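Local coordinates for sialyltransferase 0160 (Photobacterium damselae, PDB 4R84), which probably transfers sialic acid from CMP-sialic acid to galactose-containing acceptors, forming alpha-2,6 linkages as a glycosyltransferase of the GT-B group, at residues A[147-152]-A[188-193]; A[199-204]-A[213-218]; A[244-247]-A[251-254]; A[349-352]-A[357-360]; A[398-403]-A[443-448]. All coordinates share one frame; numbering follows the deposited sequence.

Contact 1 of 5, residues A[147-152]-A[188-193]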
# COMPACT_ATOMS: atom_id res chain seq x y z
N SER A 147 17.51 9.50 -2.18
CA SER A 147 17.53 10.43 -3.31
C SER A 147 16.20 10.48 -4.07
O SER A 147 15.94 11.44 -4.80
CB SER A 147 18.67 10.08 -4.28
OG SER A 147 19.93 10.14 -3.63
N ASN A 148 15.36 9.46 -3.91
CA ASN A 148 14.14 9.37 -4.71
C ASN A 148 13.12 10.45 -4.39
O ASN A 148 12.83 10.70 -3.22
CB ASN A 148 13.47 8.00 -4.53
CG ASN A 148 14.27 6.87 -5.15
OD1 ASN A 148 15.43 7.05 -5.52
ND2 ASN A 148 13.66 5.71 -5.26
N GLN A 149 12.57 11.07 -5.43
CA GLN A 149 11.45 11.98 -5.30
C GLN A 149 10.14 11.18 -5.37
O GLN A 149 10.07 10.16 -6.06
CB GLN A 149 11.49 13.03 -6.41
CG GLN A 149 10.39 14.07 -6.33
CD GLN A 149 10.46 14.88 -5.06
OE1 GLN A 149 11.55 15.23 -4.58
NE2 GLN A 149 9.28 15.17 -4.49
N ARG A 150 9.14 11.64 -4.64
CA ARG A 150 7.84 10.96 -4.58
C ARG A 150 6.75 11.95 -4.90
O ARG A 150 6.73 13.04 -4.33
CB ARG A 150 7.60 10.34 -3.20
CG ARG A 150 8.73 9.41 -2.75
CD ARG A 150 8.51 8.64 -1.43
NE ARG A 150 9.58 7.66 -1.41
CZ ARG A 150 10.82 7.89 -0.96
NH1 ARG A 150 11.12 9.01 -0.31
NH2 ARG A 150 11.73 6.96 -1.11
N PHE A 151 5.86 11.57 -5.81
CA PHE A 151 4.67 12.37 -6.10
C PHE A 151 3.49 11.61 -5.53
O PHE A 151 3.32 10.45 -5.88
CB PHE A 151 4.48 12.59 -7.59
CG PHE A 151 5.49 13.51 -8.23
CD1 PHE A 151 6.44 14.17 -7.46
CD2 PHE A 151 5.44 13.77 -9.58
CE1 PHE A 151 7.36 15.04 -8.05
CE2 PHE A 151 6.37 14.65 -10.19
CZ PHE A 151 7.31 15.28 -9.42
N VAL A 152 2.67 12.26 -4.71
CA VAL A 152 1.61 11.55 -3.98
C VAL A 152 0.25 12.21 -4.14
O VAL A 152 0.08 13.39 -3.82
CB VAL A 152 1.94 11.43 -2.48
CG1 VAL A 152 0.79 10.71 -1.74
CG2 VAL A 152 3.26 10.66 -2.23
N ASP A 188 5.64 14.85 -16.37
CA ASP A 188 6.22 15.21 -17.66
C ASP A 188 7.37 16.18 -17.51
O ASP A 188 8.43 15.97 -18.08
CB ASP A 188 5.16 15.82 -18.58
CG ASP A 188 5.70 16.09 -19.96
OD1 ASP A 188 5.91 15.12 -20.72
OD2 ASP A 188 5.94 17.27 -20.27
N GLU A 189 7.19 17.20 -16.68
CA GLU A 189 8.24 18.18 -16.43
C GLU A 189 9.44 17.55 -15.73
O GLU A 189 10.60 17.85 -16.05
CB GLU A 189 7.70 19.31 -15.55
CG GLU A 189 8.65 20.47 -15.38
CD GLU A 189 8.09 21.53 -14.46
OE1 GLU A 189 7.43 21.16 -13.47
OE2 GLU A 189 8.27 22.74 -14.75
N TYR A 190 9.16 16.66 -14.78
CA TYR A 190 10.22 16.01 -14.03
C TYR A 190 11.05 15.15 -14.98
O TYR A 190 12.27 15.19 -14.92
CB TYR A 190 9.65 15.15 -12.89
CG TYR A 190 10.70 14.71 -11.90
CD1 TYR A 190 11.08 15.54 -10.85
CD2 TYR A 190 11.31 13.45 -12.00
CE1 TYR A 190 12.05 15.17 -9.93
CE2 TYR A 190 12.29 13.05 -11.08
CZ TYR A 190 12.64 13.92 -10.05
OH TYR A 190 13.59 13.55 -9.15
N ALA A 191 10.37 14.42 -15.85
CA ALA A 191 11.04 13.55 -16.82
C ALA A 191 11.91 14.35 -17.78
O ALA A 191 13.02 13.95 -18.11
CB ALA A 191 10.02 12.72 -17.58
N GLN A 192 11.38 15.48 -18.22
CA GLN A 192 12.07 16.35 -19.15
C GLN A 192 13.36 16.88 -18.51
O GLN A 192 14.33 17.13 -19.21
CB GLN A 192 11.10 17.47 -19.57
CG GLN A 192 11.55 18.50 -20.57
CD GLN A 192 10.48 19.58 -20.73
OE1 GLN A 192 10.76 20.71 -21.13
NE2 GLN A 192 9.23 19.24 -20.42
N SER A 193 13.37 17.03 -17.19
CA SER A 193 14.49 17.63 -16.48
C SER A 193 15.66 16.66 -16.25
O SER A 193 16.75 17.06 -15.81
CB SER A 193 14.02 18.19 -15.14
OG SER A 193 13.86 17.16 -14.18
O HOH W 1 14.13 11.16 -8.21

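Contact 2 of 5, residues A[199-204]-A[213-218]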
# COMPACT_ATOMS: atom_id res chain seq x y z
N ILE A 199 10.39 5.24 -13.51
CA ILE A 199 9.19 5.56 -12.76
C ILE A 199 8.63 4.30 -12.13
O ILE A 199 8.50 3.28 -12.81
CB ILE A 199 8.11 6.22 -13.64
CG1 ILE A 199 8.61 7.55 -14.21
CG2 ILE A 199 6.80 6.40 -12.86
CD1 ILE A 199 7.68 8.16 -15.25
N GLU A 200 8.37 4.36 -10.83
CA GLU A 200 7.67 3.29 -10.11
C GLU A 200 6.26 3.75 -9.80
O GLU A 200 6.09 4.84 -9.24
CB GLU A 200 8.39 2.94 -8.82
CG GLU A 200 9.72 2.23 -8.99
CD GLU A 200 10.49 2.10 -7.69
OE1 GLU A 200 9.99 2.53 -6.63
OE2 GLU A 200 11.62 1.58 -7.73
N PHE A 201 5.25 2.93 -10.13
CA PHE A 201 3.86 3.27 -9.86
C PHE A 201 3.32 2.48 -8.68
O PHE A 201 3.68 1.32 -8.52
CB PHE A 201 2.97 2.99 -11.07
CG PHE A 201 3.16 3.95 -12.20
CD1 PHE A 201 2.96 5.32 -12.02
CD2 PHE A 201 3.44 3.48 -13.47
CE1 PHE A 201 3.10 6.20 -13.09
CE2 PHE A 201 3.58 4.36 -14.55
CZ PHE A 201 3.40 5.72 -14.34
N TYR A 202 2.48 3.12 -7.88
CA TYR A 202 1.79 2.47 -6.76
C TYR A 202 0.36 2.93 -6.77
O TYR A 202 0.10 4.13 -6.61
CB TYR A 202 2.43 2.84 -5.43
CG TYR A 202 3.91 2.53 -5.34
CD1 TYR A 202 4.85 3.39 -5.92
CD2 TYR A 202 4.36 1.41 -4.66
CE1 TYR A 202 6.21 3.11 -5.84
CE2 TYR A 202 5.73 1.13 -4.56
CZ TYR A 202 6.64 1.99 -5.17
OH TYR A 202 8.00 1.73 -5.08
N THR A 203 -0.59 2.02 -6.96
CA THR A 203 -1.97 2.48 -7.00
C THR A 203 -2.92 1.35 -6.65
O THR A 203 -2.51 0.28 -6.20
CB THR A 203 -2.31 3.10 -8.38
OG1 THR A 203 -3.56 3.80 -8.29
CG2 THR A 203 -2.38 2.06 -9.49
N ASN A 204 -4.21 1.67 -6.81
CA ASN A 204 -5.35 0.84 -6.45
C ASN A 204 -5.65 -0.15 -7.57
O ASN A 204 -5.75 0.23 -8.73
CB ASN A 204 -6.52 1.80 -6.18
CG ASN A 204 -7.78 1.13 -5.73
OD1 ASN A 204 -8.25 0.19 -6.35
ND2 ASN A 204 -8.37 1.66 -4.66
N PRO A 213 -2.78 4.86 -17.33
CA PRO A 213 -2.64 5.27 -18.74
C PRO A 213 -2.46 6.78 -18.99
O PRO A 213 -1.75 7.11 -19.94
CB PRO A 213 -3.93 4.76 -19.38
CG PRO A 213 -4.29 3.57 -18.56
CD PRO A 213 -3.92 3.95 -17.14
N PRO A 214 -3.09 7.68 -18.20
CA PRO A 214 -2.87 9.11 -18.46
C PRO A 214 -1.43 9.56 -18.28
O PRO A 214 -1.06 10.60 -18.82
CB PRO A 214 -3.77 9.80 -17.45
CG PRO A 214 -4.85 8.82 -17.19
CD PRO A 214 -4.18 7.49 -17.22
N ILE A 215 -0.65 8.81 -17.50
CA ILE A 215 0.75 9.13 -17.30
C ILE A 215 1.61 8.37 -18.31
O ILE A 215 2.55 8.93 -18.91
CB ILE A 215 1.22 8.79 -15.88
CG1 ILE A 215 0.39 9.55 -14.84
CG2 ILE A 215 2.72 9.10 -15.73
CD1 ILE A 215 0.56 9.03 -13.39
N ILE A 216 1.30 7.09 -18.50
CA ILE A 216 2.10 6.24 -19.39
C ILE A 216 2.01 6.68 -20.86
O ILE A 216 3.03 6.72 -21.55
CB ILE A 216 1.67 4.78 -19.28
CG1 ILE A 216 2.08 4.24 -17.91
CG2 ILE A 216 2.31 3.95 -20.41
CD1 ILE A 216 1.64 2.83 -17.64
N GLN A 217 0.82 7.05 -21.33
CA GLN A 217 0.65 7.40 -22.75
C GLN A 217 1.55 8.54 -23.25
O GLN A 217 2.22 8.37 -24.27
CB GLN A 217 -0.81 7.73 -23.04
CG GLN A 217 -1.69 6.50 -23.19
CD GLN A 217 -3.14 6.85 -23.44
OE1 GLN A 217 -3.62 7.88 -22.98
NE2 GLN A 217 -3.84 6.00 -24.18
N PRO A 218 1.57 9.70 -22.57
CA PRO A 218 2.43 10.75 -23.14
C PRO A 218 3.94 10.48 -23.00
O PRO A 218 4.73 11.14 -23.68
CB PRO A 218 2.03 12.00 -22.34
CG PRO A 218 1.46 11.48 -21.07
CD PRO A 218 0.79 10.19 -21.42

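Contact 3 of 5, residues A[244-247]-A[251-254]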
# COMPACT_ATOMS: atom_id res chain seq x y z
N TYR A 244 -15.73 -12.56 -7.99
CA TYR A 244 -16.86 -13.47 -7.82
C TYR A 244 -17.81 -13.42 -9.02
O TYR A 244 -18.25 -14.45 -9.53
CB TYR A 244 -17.61 -13.12 -6.54
CG TYR A 244 -18.85 -13.95 -6.32
CD1 TYR A 244 -18.77 -15.17 -5.68
CD2 TYR A 244 -20.10 -13.51 -6.76
CE1 TYR A 244 -19.91 -15.96 -5.48
CE2 TYR A 244 -21.22 -14.27 -6.56
CZ TYR A 244 -21.13 -15.49 -5.92
OH TYR A 244 -22.27 -16.24 -5.72
N GLN A 245 -18.13 -12.20 -9.46
CA GLN A 245 -19.08 -12.02 -10.54
C GLN A 245 -18.51 -12.45 -11.88
O GLN A 245 -19.26 -12.70 -12.83
CB GLN A 245 -19.54 -10.56 -10.59
CG GLN A 245 -20.44 -10.16 -9.42
CD GLN A 245 -20.69 -8.66 -9.33
OE1 GLN A 245 -19.87 -7.85 -9.75
NE2 GLN A 245 -21.84 -8.30 -8.77
N TRP A 246 -17.19 -12.57 -11.95
CA TRP A 246 -16.48 -12.84 -13.20
C TRP A 246 -16.03 -14.31 -13.34
O TRP A 246 -15.71 -14.77 -14.44
CB TRP A 246 -15.27 -11.89 -13.28
CG TRP A 246 -14.28 -12.13 -14.37
CD1 TRP A 246 -14.33 -11.67 -15.66
CD2 TRP A 246 -13.04 -12.83 -14.25
NE1 TRP A 246 -13.21 -12.07 -16.35
CE2 TRP A 246 -12.40 -12.78 -15.51
CE3 TRP A 246 -12.42 -13.52 -13.21
CZ2 TRP A 246 -11.17 -13.40 -15.74
CZ3 TRP A 246 -11.22 -14.12 -13.44
CH2 TRP A 246 -10.60 -14.06 -14.70
N LYS A 247 -16.03 -15.04 -12.22
CA LYS A 247 -15.34 -16.32 -12.15
C LYS A 247 -15.93 -17.40 -13.07
O LYS A 247 -15.23 -18.34 -13.45
CB LYS A 247 -15.30 -16.84 -10.71
CG LYS A 247 -16.65 -17.25 -10.10
CD LYS A 247 -16.45 -17.80 -8.68
CE LYS A 247 -17.76 -18.05 -7.94
NZ LYS A 247 -18.67 -18.96 -8.70
N ASN A 251 -14.35 -18.95 -21.16
CA ASN A 251 -13.11 -18.64 -21.86
C ASN A 251 -12.41 -17.41 -21.30
O ASN A 251 -11.78 -16.67 -22.05
CB ASN A 251 -13.38 -18.40 -23.35
CG ASN A 251 -14.38 -19.38 -23.92
OD1 ASN A 251 -14.26 -20.59 -23.74
ND2 ASN A 251 -15.40 -18.85 -24.60
N LYS A 252 -12.53 -17.18 -19.99
CA LYS A 252 -12.14 -15.89 -19.43
C LYS A 252 -10.63 -15.61 -19.48
O LYS A 252 -10.23 -14.48 -19.71
CB LYS A 252 -12.65 -15.75 -17.98
CG LYS A 252 -12.18 -16.83 -17.02
CD LYS A 252 -12.80 -16.62 -15.64
CE LYS A 252 -12.12 -17.47 -14.57
NZ LYS A 252 -12.42 -18.93 -14.72
N ILE A 253 -9.80 -16.63 -19.27
CA ILE A 253 -8.35 -16.41 -19.34
C ILE A 253 -7.92 -16.21 -20.80
O ILE A 253 -7.08 -15.37 -21.09
CB ILE A 253 -7.55 -17.55 -18.69
CG1 ILE A 253 -7.83 -17.60 -17.20
CG2 ILE A 253 -6.06 -17.37 -18.92
CD1 ILE A 253 -7.66 -16.26 -16.50
N GLU A 254 -8.51 -16.98 -21.71
CA GLU A 254 -8.26 -16.80 -23.13
C GLU A 254 -8.60 -15.37 -23.56
O GLU A 254 -7.86 -14.75 -24.34
CB GLU A 254 -9.07 -17.79 -23.96
CG GLU A 254 -8.76 -17.76 -25.43
CD GLU A 254 -9.63 -18.72 -26.21
OE1 GLU A 254 -9.99 -19.78 -25.65
OE2 GLU A 254 -9.98 -18.41 -27.37
O HOH W 2 -11.97 -12.13 -19.25

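Contact 4 of 5, residues A[349-352]-A[357-360]. With CA (calcium ion), chain F.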
# COMPACT_ATOMS: atom_id res chain seq x y z
N GLN A 349 -3.94 2.17 26.10
CA GLN A 349 -4.28 2.50 27.49
C GLN A 349 -5.75 2.26 27.74
O GLN A 349 -6.13 1.75 28.80
CB GLN A 349 -3.89 3.95 27.80
CG GLN A 349 -2.36 4.16 27.87
CD GLN A 349 -1.94 5.63 27.95
OE1 GLN A 349 -2.78 6.53 27.99
NE2 GLN A 349 -0.63 5.88 27.97
N GLN A 350 -6.59 2.62 26.77
CA GLN A 350 -8.04 2.44 26.92
C GLN A 350 -8.45 0.97 26.93
O GLN A 350 -9.34 0.57 27.70
CB GLN A 350 -8.78 3.20 25.81
CG GLN A 350 -8.67 4.71 25.94
CD GLN A 350 -9.13 5.47 24.72
OE1 GLN A 350 -9.01 4.99 23.59
NE2 GLN A 350 -9.69 6.65 24.94
N TYR A 351 -7.79 0.16 26.10
CA TYR A 351 -8.01 -1.29 26.08
C TYR A 351 -7.74 -1.84 27.49
O TYR A 351 -8.39 -2.80 27.92
CB TYR A 351 -7.09 -1.97 25.05
CG TYR A 351 -7.57 -2.00 23.60
CD1 TYR A 351 -8.88 -1.72 23.25
CD2 TYR A 351 -6.67 -2.29 22.57
CE1 TYR A 351 -9.29 -1.75 21.91
CE2 TYR A 351 -7.07 -2.31 21.24
CZ TYR A 351 -8.37 -2.04 20.92
OH TYR A 351 -8.76 -2.08 19.60
N SER A 352 -6.78 -1.26 28.20
CA SER A 352 -6.41 -1.77 29.53
C SER A 352 -7.10 -1.07 30.70
O SER A 352 -6.89 -1.47 31.85
CB SER A 352 -4.89 -1.68 29.72
OG SER A 352 -4.23 -2.64 28.92
N PRO A 357 -12.20 -8.20 28.13
CA PRO A 357 -11.80 -8.17 26.73
C PRO A 357 -12.55 -7.08 26.00
O PRO A 357 -13.58 -6.59 26.47
CB PRO A 357 -12.20 -9.56 26.21
CG PRO A 357 -13.28 -10.02 27.16
CD PRO A 357 -12.90 -9.45 28.50
N ASN A 358 -12.03 -6.69 24.85
CA ASN A 358 -12.49 -5.49 24.17
C ASN A 358 -13.28 -5.76 22.89
O ASN A 358 -12.90 -6.58 22.06
CB ASN A 358 -11.26 -4.61 23.89
CG ASN A 358 -10.47 -4.34 25.17
OD1 ASN A 358 -11.03 -3.84 26.15
ND2 ASN A 358 -9.19 -4.74 25.20
N PHE A 359 -14.41 -5.05 22.76
CA PHE A 359 -15.32 -5.18 21.63
C PHE A 359 -15.44 -3.86 20.92
O PHE A 359 -15.75 -2.86 21.56
CB PHE A 359 -16.70 -5.66 22.12
CG PHE A 359 -17.87 -5.32 21.20
CD1 PHE A 359 -17.91 -5.76 19.88
CD2 PHE A 359 -18.97 -4.61 21.70
CE1 PHE A 359 -19.01 -5.48 19.06
CE2 PHE A 359 -20.07 -4.32 20.88
CZ PHE A 359 -20.09 -4.75 19.55
N ILE A 360 -15.18 -3.84 19.62
CA ILE A 360 -15.46 -2.67 18.82
C ILE A 360 -16.71 -2.87 17.98
O ILE A 360 -16.78 -3.80 17.18
CB ILE A 360 -14.31 -2.31 17.86
CG1 ILE A 360 -13.07 -1.92 18.64
CG2 ILE A 360 -14.74 -1.18 16.94
CD1 ILE A 360 -11.87 -1.63 17.72
CA CA F . -10.47 -3.98 28.53
O HOH W 3 -10.94 -1.42 28.66
O HOH W 4 -8.73 -5.50 28.22

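Contact 5 of 5, residues A[398-403]-A[443-448]. With CA (calcium ion), chain F.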
# COMPACT_ATOMS: atom_id res chain seq x y z
N LYS A 398 -19.82 -13.27 25.70
CA LYS A 398 -19.30 -12.99 27.04
C LYS A 398 -19.31 -11.48 27.27
O LYS A 398 -19.73 -10.73 26.40
CB LYS A 398 -17.90 -13.58 27.22
CG LYS A 398 -16.94 -13.28 26.10
CD LYS A 398 -15.62 -13.97 26.36
CE LYS A 398 -14.70 -13.90 25.16
NZ LYS A 398 -13.41 -14.58 25.44
N ASP A 399 -18.91 -11.05 28.46
CA ASP A 399 -18.88 -9.62 28.78
C ASP A 399 -17.66 -8.96 28.17
O ASP A 399 -16.54 -9.42 28.37
CB ASP A 399 -18.90 -9.40 30.30
CG ASP A 399 -20.16 -9.95 30.94
OD1 ASP A 399 -21.24 -9.81 30.32
OD2 ASP A 399 -20.06 -10.53 32.04
N TYR A 400 -17.88 -7.87 27.43
CA TYR A 400 -16.79 -7.08 26.85
C TYR A 400 -16.87 -5.62 27.29
O TYR A 400 -17.95 -5.09 27.56
CB TYR A 400 -16.86 -7.11 25.32
CG TYR A 400 -16.55 -8.43 24.66
CD1 TYR A 400 -17.56 -9.37 24.46
CD2 TYR A 400 -15.29 -8.71 24.16
CE1 TYR A 400 -17.31 -10.57 23.82
CE2 TYR A 400 -15.02 -9.92 23.53
CZ TYR A 400 -16.04 -10.84 23.36
OH TYR A 400 -15.79 -12.04 22.72
N ASP A 401 -15.72 -4.96 27.32
CA ASP A 401 -15.69 -3.50 27.34
C ASP A 401 -16.09 -2.97 25.96
O ASP A 401 -15.60 -3.48 24.94
CB ASP A 401 -14.31 -2.98 27.71
CG ASP A 401 -13.91 -3.35 29.11
OD1 ASP A 401 -14.79 -3.35 30.01
OD2 ASP A 401 -12.70 -3.60 29.33
N LEU A 402 -16.95 -1.96 25.93
CA LEU A 402 -17.48 -1.42 24.68
C LEU A 402 -16.65 -0.26 24.14
O LEU A 402 -16.29 0.67 24.85
CB LEU A 402 -18.94 -0.97 24.81
CG LEU A 402 -20.08 -2.00 24.92
CD1 LEU A 402 -19.81 -3.15 25.87
CD2 LEU A 402 -21.37 -1.28 25.28
N PHE A 403 -16.34 -0.39 22.85
CA PHE A 403 -15.66 0.63 22.07
C PHE A 403 -16.48 0.89 20.81
O PHE A 403 -17.12 -0.03 20.28
CB PHE A 403 -14.25 0.19 21.69
CG PHE A 403 -13.30 0.11 22.85
CD1 PHE A 403 -13.33 -0.96 23.73
CD2 PHE A 403 -12.36 1.11 23.04
CE1 PHE A 403 -12.45 -1.03 24.80
CE2 PHE A 403 -11.47 1.05 24.11
CZ PHE A 403 -11.52 -0.01 24.99
N PRO A 443 -9.11 -5.36 18.35
CA PRO A 443 -9.57 -5.75 19.68
C PRO A 443 -9.79 -7.25 19.76
O PRO A 443 -9.37 -7.98 18.86
CB PRO A 443 -10.89 -5.01 19.81
CG PRO A 443 -11.46 -5.09 18.42
CD PRO A 443 -10.23 -4.84 17.53
N ASP A 444 -10.43 -7.70 20.83
CA ASP A 444 -10.73 -9.12 20.97
C ASP A 444 -11.87 -9.54 20.05
O ASP A 444 -11.86 -10.65 19.52
CB ASP A 444 -11.06 -9.44 22.42
CG ASP A 444 -9.88 -9.21 23.33
OD1 ASP A 444 -8.98 -10.07 23.32
OD2 ASP A 444 -9.84 -8.18 24.04
N THR A 445 -12.83 -8.65 19.82
CA THR A 445 -13.91 -8.99 18.92
C THR A 445 -14.44 -7.73 18.25
O THR A 445 -14.42 -6.64 18.83
CB THR A 445 -15.06 -9.74 19.66
OG1 THR A 445 -15.84 -10.48 18.72
CG2 THR A 445 -15.99 -8.78 20.43
N VAL A 446 -14.90 -7.90 17.02
CA VAL A 446 -15.44 -6.81 16.20
C VAL A 446 -16.78 -7.21 15.65
O VAL A 446 -16.92 -8.29 15.10
CB VAL A 446 -14.50 -6.48 15.03
CG1 VAL A 446 -15.05 -5.26 14.25
CG2 VAL A 446 -13.10 -6.22 15.52
N ALA A 447 -17.77 -6.33 15.76
CA ALA A 447 -19.06 -6.62 15.17
C ALA A 447 -19.75 -5.33 14.79
O ALA A 447 -19.39 -4.27 15.27
CB ALA A 447 -19.94 -7.42 16.15
N GLY A 448 -20.76 -5.44 13.94
CA GLY A 448 -21.50 -4.26 13.55
C GLY A 448 -21.94 -4.28 12.11
O GLY A 448 -22.14 -5.33 11.52
CA CA F . -10.47 -3.98 28.53
O HOH W 4 -8.73 -5.50 28.22
O HOH W 3 -10.94 -1.42 28.66

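Contact 1 of 5, residues A[147-152]-A[188-193]
Q149, the first residue of strand 149-154, and Y190, near the end of helix 181-192, mark the closest backbone approach, with their CA atoms 9.7 Å apart, far enough that side chains and one water bridge the gap. Y190 does most of the reaching. Its CG lies anti to the backbone N (chi1 -167°), and the ring extends from the helix toward the strand, where it meets two residues, two apart in the chain, on the same side of the strand. F151 turns its edge to the Y190 face in an offset edge-to-face pair, centroids 5.7 Å apart and planes at 76°, with F151 CZ 4.0 Å from Y190 CD1. Farther out, the phenol oxygen Y190 OH sits 3.5 Å from Q149 CB. The rest of the Q149 chain bends away at chi2, and its NE2 makes a weak bond to R150 O of its own strand. What ties the phenol to the strand is water 1: it accepts from Q149 N at 3.2 Å and lies 2.6 Å from Y190 OH. Deeper in, F151 is buried against M183, A186 and I187 of the same helix, and its ring makes a second edge-to-face pair with Y172. Helix 181-192 follows strand 169-175 and the short strand 178-179 and leads to the parallel strand 197-204; this is the helix-on-sheet packing of a beta-alpha-beta crossover in a Rossmann-type domain.

Contact 2 of 5, residues A[199-204]-A[213-218]
The F201 ring is the centre of this contact, driven end-on from strand 197-204 between two consecutive isoleucines of helix 213-219. I215 comes from the opposite direction and meets the rim: its CG2 lies in the ring plane, 3.7 Å from F201 CZ, while its other branch reaches along the same border with CD1 3.8 Å from F201 CE1. I216 approaches the other side of the ring tip, where its CG1 is 3.7 Å from F201 CE2. I215 thus lies along the CE1-CZ border and I216 at CE2. On the strand itself, I199 lies two residues before F201, and its CG2 covers part of one ring face, 3.7 Å above the plane.

In the next shell, L212, I227 and V122 touch F201. I215 packs on V184 and I187 of helix 181-192 and on I124, and I216 on W284 and Y288. The first turn of helix 213-219 is closed by Q217 N donating to P213 O at 2.9 Å; at P218, whose nitrogen has no hydrogen to give, the helix kinks. Strand 197-204 lies between parallel neighbours 106-125 and 225-233; helices 181-192 and 213-219 pack on the face carrying F201, while on the other face the Y202 ring stacks on Y123 and meets H137 of helix 129-144.

Contact 3 of 5, residues A[244-247]-A[251-254]
K252 lays its aliphatic chain over the indole of W246 where a short turn joins helix 237-246 to helix 252-267, the corner between two consecutive helices in a Rossmann-type domain. The tight part is this overlap. K252 CD stands over the six-membered ring, 3.5 Å from its centroid and 12° off the normal, a well-centred CH-pi contact, and CB and CE extend the cover along the same face. K252 CG takes the crowded position between backbone N and carbonyl carbon (chi1 58°), and a bend at chi4 then carries the amine past the ring. There K252 NZ donates to K247 O at 3.1 Å, from 28° outside the carbonyl plane. Its stronger partner is D308, in a salt bridge, and N305 O takes a further bond. Any cation-pi attraction from the amine to W246 is weak at most.

Looser packing lies round the indole rim. I253, partly exposed, just reaches W246 CH2 at the edge, with its CD1 4.1 Å away, and close to the N-H a water bridges the two segments. Water 2 sits in the indole plane, accepting from W246 NE1 at 3.2 Å and donating to K252 O at 3.0 Å.

Contact 4 of 5, residues A[349-352]-A[357-360]
Y351 and N358 meet round a calcium ion where helix 344-353 gives way to strand 358-362, the first strand in sequence of the four-stranded parallel sheet in the second Rossmann-type half of this GT-B enzyme. Each supplies an oxygen to the metal: Y351 its main-chain carbonyl, with Y351 O 2.5 Å from the calcium, and N358 its side-chain OD1. These two oxygens lie close together because the ion holds both. S354 O, L356 O and D401 OD2 complete the protein ligands, so the turn between helix and strand wraps round the cation.

N358 is held on its nitrogen side too. N358 ND2 donates to the oxygen of water 4 at 3.1 Å, a water that is itself a ligand of the ion. The same ND2 makes a weak, bent bond to Y351 O (3.4 Å, 136° at the hydrogen). Metal on OD1 and water on ND2 agree on the orientation of the amide. With CG beside its backbone N (chi1 -54°), the amide meets the Y351 ring at a slant, the two planes nonetheless only 15° apart, and N358 ND2 lies 3.6 Å from Y351 CD1.

The Y351 ring points along the strand. Its hydroxyl is hydrogen-bonded to M441 O, its ring makes an edge-to-face pair with F403, and I360 meets it at about a right angle, its CD1 3.7 Å from Y351 OH. Back on the helix, water 3 joins backbone to ion: it donates to Q350 O at 2.7 Å and binds the calcium at 2.6 Å.

Contact 5 of 5, residues A[398-403]-A[443-448]
Y400 and T445, whose CA atoms are 8.7 Å apart, stand just before and at the start of strands 401-405 and 445-447; the two strands run parallel but do not pair, because strand 358-362 lies between them. The gap is spanned by the Y400 ring, which T445 meets at about a right angle. T445 CG2 lies over one face, 3.7 Å from the ring centroid and 22° off the normal, a CH-pi contact displaced toward the rim, so that the nearest ring atom is Y400 CE2 at 3.4 Å. The threonine torsion sorts its two branches: OG1 is anti to the backbone N (chi1 -158°) and bonds N463 ND2, leaving the methyl for the tyrosine. D444 adds a lighter touch at the ring edge, with its CB 4.1 Å from Y400 CE2; its carboxylate is engaged elsewhere, OD2 accepting from N358 N. P357 and F359, at the start of the middle strand 358-362, also touch Y400, which thus spans that strand at its beginning.

The next residue, D401, turns to the metal instead, with D401 OD2 2.4 Å from the calcium. A carboxylate there probably offsets part of the cation's charge. Aromatic cover and metal ligand side by side mark the N-terminal ends of the strands in the parallel sheet of the second Rossmann-type domain of a GT-B glycosyltransferase, where the calcium site is built.

In the fold
The five contacts fall into two groups that reflect the two Rossmann-type halves of the GT-B fold. Contacts 1 and 2, centres 12 Å apart, share one sheet, and the helix of contact 1 leads directly into the strand of contact 2; contact 3 lies farther along the chain, its centre 26 Å from that of contact 2. Contacts 4 and 5 sit across the chain's centre, their centres 44 and 46 Å from that of contact 1. Their own centres are 8 Å apart: they share the calcium and waters 3 and 4, and a bond from N358 to D444 joins them. The bound CMP-3-fluoro-sialic acid lies about 7 Å from the side chain of I360 in contact 4.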